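Local coordinates for tailspike protein (Acinetobacter phage vB_ApiP_P1, PDB 6E1R), which probably recognises and depolymerises capsular polysaccharide of its Acinetobacter baumannii host, as a trimeric tailspike hydrolase, at residues S448-S460 with A542-T554. Numbering follows the deposited sequence.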
ATOM      1  N   SER A 448     -23.488 -31.002 -47.410  1.00 38.05           N
ATOM      2  CA  SER A 448     -23.054 -29.668 -47.012  1.00 39.90           C
ATOM      3  C   SER A 448     -23.321 -29.469 -45.527  1.00 42.69           C
ATOM      4  O   SER A 448     -24.401 -29.810 -45.034  1.00 40.62           O
ATOM      5  CB  SER A 448     -23.772 -28.592 -47.831  1.00 38.39           C
ATOM      6  OG  SER A 448     -23.487 -28.731 -49.211  1.00 35.12           O
ATOM      7  N   VAL A 449     -22.337 -28.914 -44.819  1.00 45.37           N
ATOM      8  CA  VAL A 449     -22.434 -28.665 -43.385  1.00 42.92           C
ATOM      9  C   VAL A 449     -21.923 -27.259 -43.106  1.00 43.11           C
ATOM     10  O   VAL A 449     -20.859 -26.871 -43.602  1.00 45.08           O
ATOM     11  CB  VAL A 449     -21.634 -29.698 -42.566  1.00 39.35           C
ATOM     12  CG1 VAL A 449     -21.699 -29.370 -41.085  1.00 38.57           C
ATOM     13  CG2 VAL A 449     -22.151 -31.105 -42.822  1.00 42.43           C
ATOM     14  N   GLY A 450     -22.675 -26.501 -42.311  1.00 45.74           N
ATOM     15  CA  GLY A 450     -22.230 -25.173 -41.926  1.00 39.82           C
ATOM     16  C   GLY A 450     -21.078 -25.239 -40.938  1.00 36.90           C
ATOM     17  O   GLY A 450     -21.034 -26.097 -40.055  1.00 35.02           O
ATOM     18  N   VAL A 451     -20.134 -24.317 -41.093  1.00 34.01           N
ATOM     19  CA  VAL A 451     -18.930 -24.270 -40.273  1.00 39.37           C
ATOM     20  C   VAL A 451     -18.961 -23.098 -39.298  1.00 39.10           C
ATOM     21  O   VAL A 451     -18.708 -23.267 -38.106  1.00 47.95           O
ATOM     22  CB  VAL A 451     -17.662 -24.222 -41.155  1.00 41.92           C
ATOM     23  CG1 VAL A 451     -16.425 -23.993 -40.298  1.00 42.40           C
ATOM     24  CG2 VAL A 451     -17.528 -25.507 -41.957  1.00 41.35           C
ATOM     25  N   ALA A 452     -19.276 -21.902 -39.790  1.00 34.86           N
ATOM     26  CA  ALA A 452     -19.287 -20.719 -38.941  1.00 37.64           C
ATOM     27  C   ALA A 452     -20.171 -19.656 -39.571  1.00 40.63           C
ATOM     28  O   ALA A 452     -20.498 -19.714 -40.759  1.00 46.97           O
ATOM     29  CB  ALA A 452     -17.872 -20.175 -38.715  1.00 32.12           C
ATOM     30  N   SER A 453     -20.558 -18.683 -38.751  1.00 36.33           N
ATOM     31  CA  SER A 453     -21.325 -17.533 -39.203  1.00 32.40           C
ATOM     32  C   SER A 453     -20.392 -16.355 -39.445  1.00 33.00           C
ATOM     33  O   SER A 453     -19.498 -16.081 -38.638  1.00 39.33           O
ATOM     34  CB  SER A 453     -22.394 -17.148 -38.179  1.00 34.08           C
ATOM     35  OG  SER A 453     -23.333 -18.193 -38.001  1.00 37.88           O
ATOM     36  N   LEU A 454     -20.599 -15.666 -40.561  1.00 33.30           N
ATOM     37  CA  LEU A 454     -19.781 -14.528 -40.951  1.00 34.62           C
ATOM     38  C   LEU A 454     -20.555 -13.237 -40.728  1.00 33.95           C
ATOM     39  O   LEU A 454     -21.765 -13.177 -40.972  1.00 34.07           O
ATOM     40  CB  LEU A 454     -19.349 -14.638 -42.415  1.00 35.63           C
ATOM     41  CG  LEU A 454     -18.614 -15.926 -42.786  1.00 35.44           C
ATOM     42  CD1 LEU A 454     -18.227 -15.927 -44.257  1.00 37.82           C
ATOM     43  CD2 LEU A 454     -17.388 -16.119 -41.902  1.00 27.57           C
ATOM     44  N   SER A 455     -19.852 -12.207 -40.264  1.00 38.88           N
ATOM     45  CA  SER A 455     -20.472 -10.913 -40.011  1.00 41.22           C
ATOM     46  C   SER A 455     -19.383  -9.863 -39.869  1.00 41.19           C
ATOM     47  O   SER A 455     -18.208 -10.181 -39.670  1.00 39.71           O
ATOM     48  CB  SER A 455     -21.349 -10.944 -38.754  1.00 42.00           C
ATOM     49  OG  SER A 455     -20.588 -11.294 -37.611  1.00 41.17           O
ATOM     50  N   HIS A 456     -19.791  -8.606 -39.984  1.00 42.18           N
ATOM     51  CA  HIS A 456     -18.874  -7.507 -39.721  1.00 39.26           C
ATOM     52  C   HIS A 456     -18.587  -7.450 -38.225  1.00 38.23           C
ATOM     53  O   HIS A 456     -19.523  -7.505 -37.418  1.00 38.05           O
ATOM     54  CB  HIS A 456     -19.472  -6.186 -40.204  1.00 39.44           C
ATOM     55  CG  HIS A 456     -18.483  -5.066 -40.294  1.00 42.44           C
ATOM     56  ND1 HIS A 456     -17.994  -4.415 -39.182  1.00 45.62           N
ATOM     57  CD2 HIS A 456     -17.901  -4.473 -41.362  1.00 45.99           C
ATOM     58  CE1 HIS A 456     -17.148  -3.474 -39.561  1.00 45.91           C
ATOM     59  NE2 HIS A 456     -17.074  -3.488 -40.880  1.00 42.12           N
ATOM     60  N   PRO A 457     -17.321  -7.340 -37.812  1.00 39.74           N
ATOM     61  CA  PRO A 457     -17.012  -7.420 -36.377  1.00 41.13           C
ATOM     62  C   PRO A 457     -17.228  -6.127 -35.610  1.00 43.08           C
ATOM     63  O   PRO A 457     -17.283  -6.169 -34.374  1.00 43.07           O
ATOM     64  CB  PRO A 457     -15.532  -7.835 -36.356  1.00 38.93           C
ATOM     65  CG  PRO A 457     -14.991  -7.506 -37.730  1.00 36.19           C
ATOM     66  CD  PRO A 457     -16.124  -7.083 -38.628  1.00 37.32           C
ATOM     67  N   SER A 458     -17.351  -4.987 -36.287  1.00 47.74           N
ATOM     68  CA  SER A 458     -17.518  -3.701 -35.620  1.00 43.41           C
ATOM     69  C   SER A 458     -18.898  -3.094 -35.810  1.00 42.36           C
ATOM     70  O   SER A 458     -19.441  -2.506 -34.872  1.00 42.02           O
ATOM     71  CB  SER A 458     -16.465  -2.707 -36.125  1.00 49.14           C
ATOM     72  OG  SER A 458     -15.196  -3.326 -36.252  1.00 54.86           O
ATOM     73  N   ILE A 459     -19.482  -3.220 -36.997  1.00 39.06           N
ATOM     74  CA  ILE A 459     -20.769  -2.618 -37.323  1.00 43.88           C
ATOM     75  C   ILE A 459     -21.783  -3.741 -37.496  1.00 43.85           C
ATOM     76  O   ILE A 459     -21.582  -4.648 -38.314  1.00 42.62           O
ATOM     77  CB  ILE A 459     -20.681  -1.747 -38.583  1.00 41.65           C
ATOM     78  CG1 ILE A 459     -19.464  -0.822 -38.498  1.00 36.83           C
ATOM     79  CG2 ILE A 459     -21.955  -0.934 -38.760  1.00 34.00           C
ATOM     80  CD1 ILE A 459     -19.166  -0.083 -39.780  1.00 33.57           C
ATOM     81  N   SER A 460     -22.869  -3.681 -36.729  1.00 54.42           N
ATOM     82  CA  SER A 460     -23.859  -4.748 -36.742  1.00 57.93           C
ATOM     83  C   SER A 460     -24.635  -4.750 -38.055  1.00 59.65           C
ATOM     84  O   SER A 460     -25.162  -3.717 -38.481  1.00 62.48           O
ATOM     85  CB  SER A 460     -24.819  -4.593 -35.563  1.00 59.39           C
ATOM     86  OG  SER A 460     -25.721  -5.684 -35.495  1.00 59.72           O
ATOM     87  N   ALA A 542     -13.315 -31.600 -38.595  1.00 38.18           N
ATOM     88  CA  ALA A 542     -13.261 -30.429 -37.731  1.00 37.24           C
ATOM     89  C   ALA A 542     -12.492 -29.322 -38.434  1.00 37.97           C
ATOM     90  O   ALA A 542     -11.395 -29.556 -38.951  1.00 40.20           O
ATOM     91  CB  ALA A 542     -12.604 -30.761 -36.387  1.00 38.89           C
HETATM   92  N   MSE A 543     -13.064 -28.122 -38.447  1.00 36.15           N
HETATM   93  CA  MSE A 543     -12.430 -26.978 -39.089  1.00 38.17           C
HETATM   94  C   MSE A 543     -11.876 -25.985 -38.074  1.00 45.64           C
HETATM   95  O   MSE A 543     -12.374 -25.876 -36.951  1.00 49.93           O
HETATM   96  CB  MSE A 543     -13.419 -26.258 -40.013  1.00 41.41           C
HETATM   97  CG  MSE A 543     -13.630 -26.914 -41.369  1.00 54.12           C
HETATM   98 SE   MSE A 543     -14.547 -28.631 -41.278  1.00 67.45          SE
HETATM   99  CE  MSE A 543     -15.150 -28.743 -43.124  1.00 67.86           C
ATOM    100  N   GLU A 544     -10.838 -25.261 -38.483  1.00 42.66           N
ATOM    101  CA  GLU A 544     -10.282 -24.158 -37.708  1.00 41.40           C
ATOM    102  C   GLU A 544     -10.136 -22.965 -38.638  1.00 41.71           C
ATOM    103  O   GLU A 544      -9.403 -23.037 -39.630  1.00 44.01           O
ATOM    104  CB  GLU A 544      -8.933 -24.531 -37.088  1.00 46.50           C
ATOM    105  CG  GLU A 544      -9.033 -25.549 -35.969  1.00 46.31           C
ATOM    106  CD  GLU A 544      -7.682 -25.981 -35.434  1.00 49.06           C
ATOM    107  OE1 GLU A 544      -6.869 -26.512 -36.220  1.00 49.96           O
ATOM    108  OE2 GLU A 544      -7.432 -25.787 -34.225  1.00 46.57           O
ATOM    109  N   VAL A 545     -10.832 -21.877 -38.322  1.00 38.71           N
ATOM    110  CA  VAL A 545     -10.899 -20.708 -39.189  1.00 39.42           C
ATOM    111  C   VAL A 545     -10.099 -19.577 -38.558  1.00 39.87           C
ATOM    112  O   VAL A 545     -10.203 -19.324 -37.351  1.00 42.44           O
ATOM    113  CB  VAL A 545     -12.358 -20.279 -39.442  1.00 35.26           C
ATOM    114  CG1 VAL A 545     -12.416 -19.122 -40.428  1.00 36.51           C
ATOM    115  CG2 VAL A 545     -13.176 -21.458 -39.949  1.00 26.84           C
ATOM    116  N   PHE A 546      -9.304 -18.895 -39.379  1.00 35.78           N
ATOM    117  CA  PHE A 546      -8.514 -17.737 -38.968  1.00 30.84           C
ATOM    118  C   PHE A 546      -8.890 -16.586 -39.890  1.00 32.31           C
ATOM    119  O   PHE A 546      -8.611 -16.634 -41.093  1.00 38.83           O
ATOM    120  CB  PHE A 546      -7.013 -18.027 -39.044  1.00 30.81           C
ATOM    121  CG  PHE A 546      -6.579 -19.242 -38.271  1.00 34.61           C
ATOM    122  CD1 PHE A 546      -6.714 -20.512 -38.813  1.00 33.10           C
ATOM    123  CD2 PHE A 546      -6.024 -19.115 -37.007  1.00 42.39           C
ATOM    124  CE1 PHE A 546      -6.312 -21.631 -38.105  1.00 35.60           C
ATOM    125  CE2 PHE A 546      -5.618 -20.231 -36.295  1.00 40.98           C
ATOM    126  CZ  PHE A 546      -5.763 -21.490 -36.845  1.00 41.43           C
ATOM    127  N   THR A 547      -9.513 -15.551 -39.334  1.00 26.91           N
ATOM    128  CA  THR A 547     -10.052 -14.463 -40.134  1.00 27.06           C
ATOM    129  C   THR A 547      -9.132 -13.249 -40.090  1.00 39.63           C
ATOM    130  O   THR A 547      -8.364 -13.057 -39.144  1.00 36.76           O
ATOM    131  CB  THR A 547     -11.451 -14.064 -39.655  1.00 32.91           C
ATOM    132  OG1 THR A 547     -11.346 -13.269 -38.468  1.00 36.25           O
ATOM    133  CG2 THR A 547     -12.284 -15.301 -39.359  1.00 30.45           C
ATOM    134  N   THR A 548      -9.219 -12.433 -41.138  1.00 41.03           N
ATOM    135  CA  THR A 548      -8.456 -11.200 -41.256  1.00 37.98           C
ATOM    136  C   THR A 548      -9.323 -10.168 -41.959  1.00 40.44           C
ATOM    137  O   THR A 548     -10.026 -10.492 -42.920  1.00 46.21           O
ATOM    138  CB  THR A 548      -7.150 -11.413 -42.040  1.00 37.68           C
ATOM    139  OG1 THR A 548      -6.392 -12.469 -41.437  1.00 38.29           O
ATOM    140  CG2 THR A 548      -6.313 -10.142 -42.052  1.00 28.39           C
ATOM    141  N   GLY A 549      -9.277  -8.930 -41.476  1.00 43.18           N
ATOM    142  CA  GLY A 549     -10.039  -7.867 -42.098  1.00 44.98           C
ATOM    143  C   GLY A 549     -11.383  -7.629 -41.441  1.00 47.12           C
ATOM    144  O   GLY A 549     -11.547  -7.875 -40.242  1.00 48.51           O
ATOM    145  N   ASN A 550     -12.352  -7.149 -42.215  1.00 42.89           N
ATOM    146  CA  ASN A 550     -13.677  -6.811 -41.693  1.00 43.22           C
ATOM    147  C   ASN A 550     -14.622  -8.009 -41.706  1.00 28.99           C
ATOM    148  O   ASN A 550     -15.725  -7.939 -42.245  1.00 29.20           O
ATOM    149  CB  ASN A 550     -14.260  -5.652 -42.490  1.00 29.92           C
ATOM    150  CG  ASN A 550     -13.471  -4.372 -42.314  1.00 43.13           C
ATOM    151  OD1 ASN A 550     -13.036  -3.760 -43.288  1.00 43.03           O
ATOM    152  ND2 ASN A 550     -13.281  -3.958 -41.065  1.00 42.32           N
ATOM    153  N   VAL A 551     -14.207  -9.119 -41.097  1.00 28.54           N
ATOM    154  CA  VAL A 551     -15.049 -10.306 -41.016  1.00 33.50           C
ATOM    155  C   VAL A 551     -14.654 -11.106 -39.783  1.00 36.03           C
ATOM    156  O   VAL A 551     -13.485 -11.139 -39.386  1.00 36.66           O
ATOM    157  CB  VAL A 551     -14.955 -11.164 -42.304  1.00 33.38           C
ATOM    158  CG1 VAL A 551     -13.582 -11.812 -42.429  1.00 31.08           C
ATOM    159  CG2 VAL A 551     -16.064 -12.211 -42.337  1.00 31.41           C
ATOM    160  N   GLN A 552     -15.649 -11.742 -39.167  1.00 40.69           N
ATOM    161  CA  GLN A 552     -15.446 -12.601 -38.011  1.00 40.53           C
ATOM    162  C   GLN A 552     -16.269 -13.869 -38.180  1.00 47.12           C
ATOM    163  O   GLN A 552     -17.369 -13.835 -38.738  1.00 50.32           O
ATOM    164  CB  GLN A 552     -15.837 -11.889 -36.709  1.00 37.32           C
ATOM    165  CG  GLN A 552     -17.298 -11.466 -36.650  1.00 39.30           C
ATOM    166  CD  GLN A 552     -17.697 -10.909 -35.298  1.00 43.19           C
ATOM    167  OE1 GLN A 552     -16.920 -10.942 -34.342  1.00 44.27           O
ATOM    168  NE2 GLN A 552     -18.916 -10.389 -35.212  1.00 41.12           N
ATOM    169  N   ALA A 553     -15.726 -14.987 -37.708  1.00 44.56           N
ATOM    170  CA  ALA A 553     -16.395 -16.283 -37.776  1.00 41.15           C
ATOM    171  C   ALA A 553     -16.851 -16.656 -36.371  1.00 42.84           C
ATOM    172  O   ALA A 553     -16.023 -16.923 -35.493  1.00 42.46           O
ATOM    173  CB  ALA A 553     -15.469 -17.349 -38.357  1.00 37.42           C
ATOM    174  N   THR A 554     -18.164 -16.678 -36.160  1.00 46.85           N
ATOM    175  CA  THR A 554     -18.724 -16.982 -34.847  1.00 50.26           C
ATOM    176  C   THR A 554     -19.696 -18.155 -34.915  1.00 57.37           C
ATOM    177  O   THR A 554     -20.196 -18.622 -33.891  1.00 57.23           O
ATOM    178  CB  THR A 554     -19.455 -15.765 -34.246  1.00 48.37           C
ATOM    179  OG1 THR A 554     -20.568 -15.414 -35.077  1.00 51.19           O
ATOM    180  CG2 THR A 554     -18.513 -14.575 -34.134  1.00 44.56           C
ATOM    181  OXT THR A 554     -20.005 -18.662 -35.993  1.00 60.34           O
TER
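Gln552 reaches along Ser455 and Pro457, and each part of its side chain has a neighbour there. CB lies near Pro457 CB; CG, turned in between the backbone N and the carbonyl carbon (chi1 61°), sits 3.4 Å from both Ser455 O and Ser455 OG. From there the chain runs extended, so that CD comes up to Pro457 CA, OE1 skirts the proline ring at CB, and NE2 donates to Ser455 OG at 3.1 Å, with the hydroxyl oxygen close to the amide plane. The backbones of the two strands pair antiparallel: Gln552 N donates to Ser455 O, and the return bond from Ser455 N to Gln552 O is weak. The C-terminus closes the pairing, Ser453 N giving a nearly straight bond (172°) to Thr554 OXT while Thr554 N donates to Ser453 O. Strand 552-553 forms one edge, within this chain, of a four-stranded antiparallel sheet in the C-terminal beta domain, beyond the parallel beta-helix. The chain gets there by turning a corner at Gly549 from strand 539-548, which belongs to the facing five-stranded sheet. Between the two sheets, Val451 CG1 rests on Met543 CB (selenomethionine) at 3.8 Å and on Val545 CG2. At the corner the Asn550 amide lies beside the His456 ring, their planes 9° apart, while Asn550 OD1 accepts a hydrogen bond from Asn471 of a second subunit.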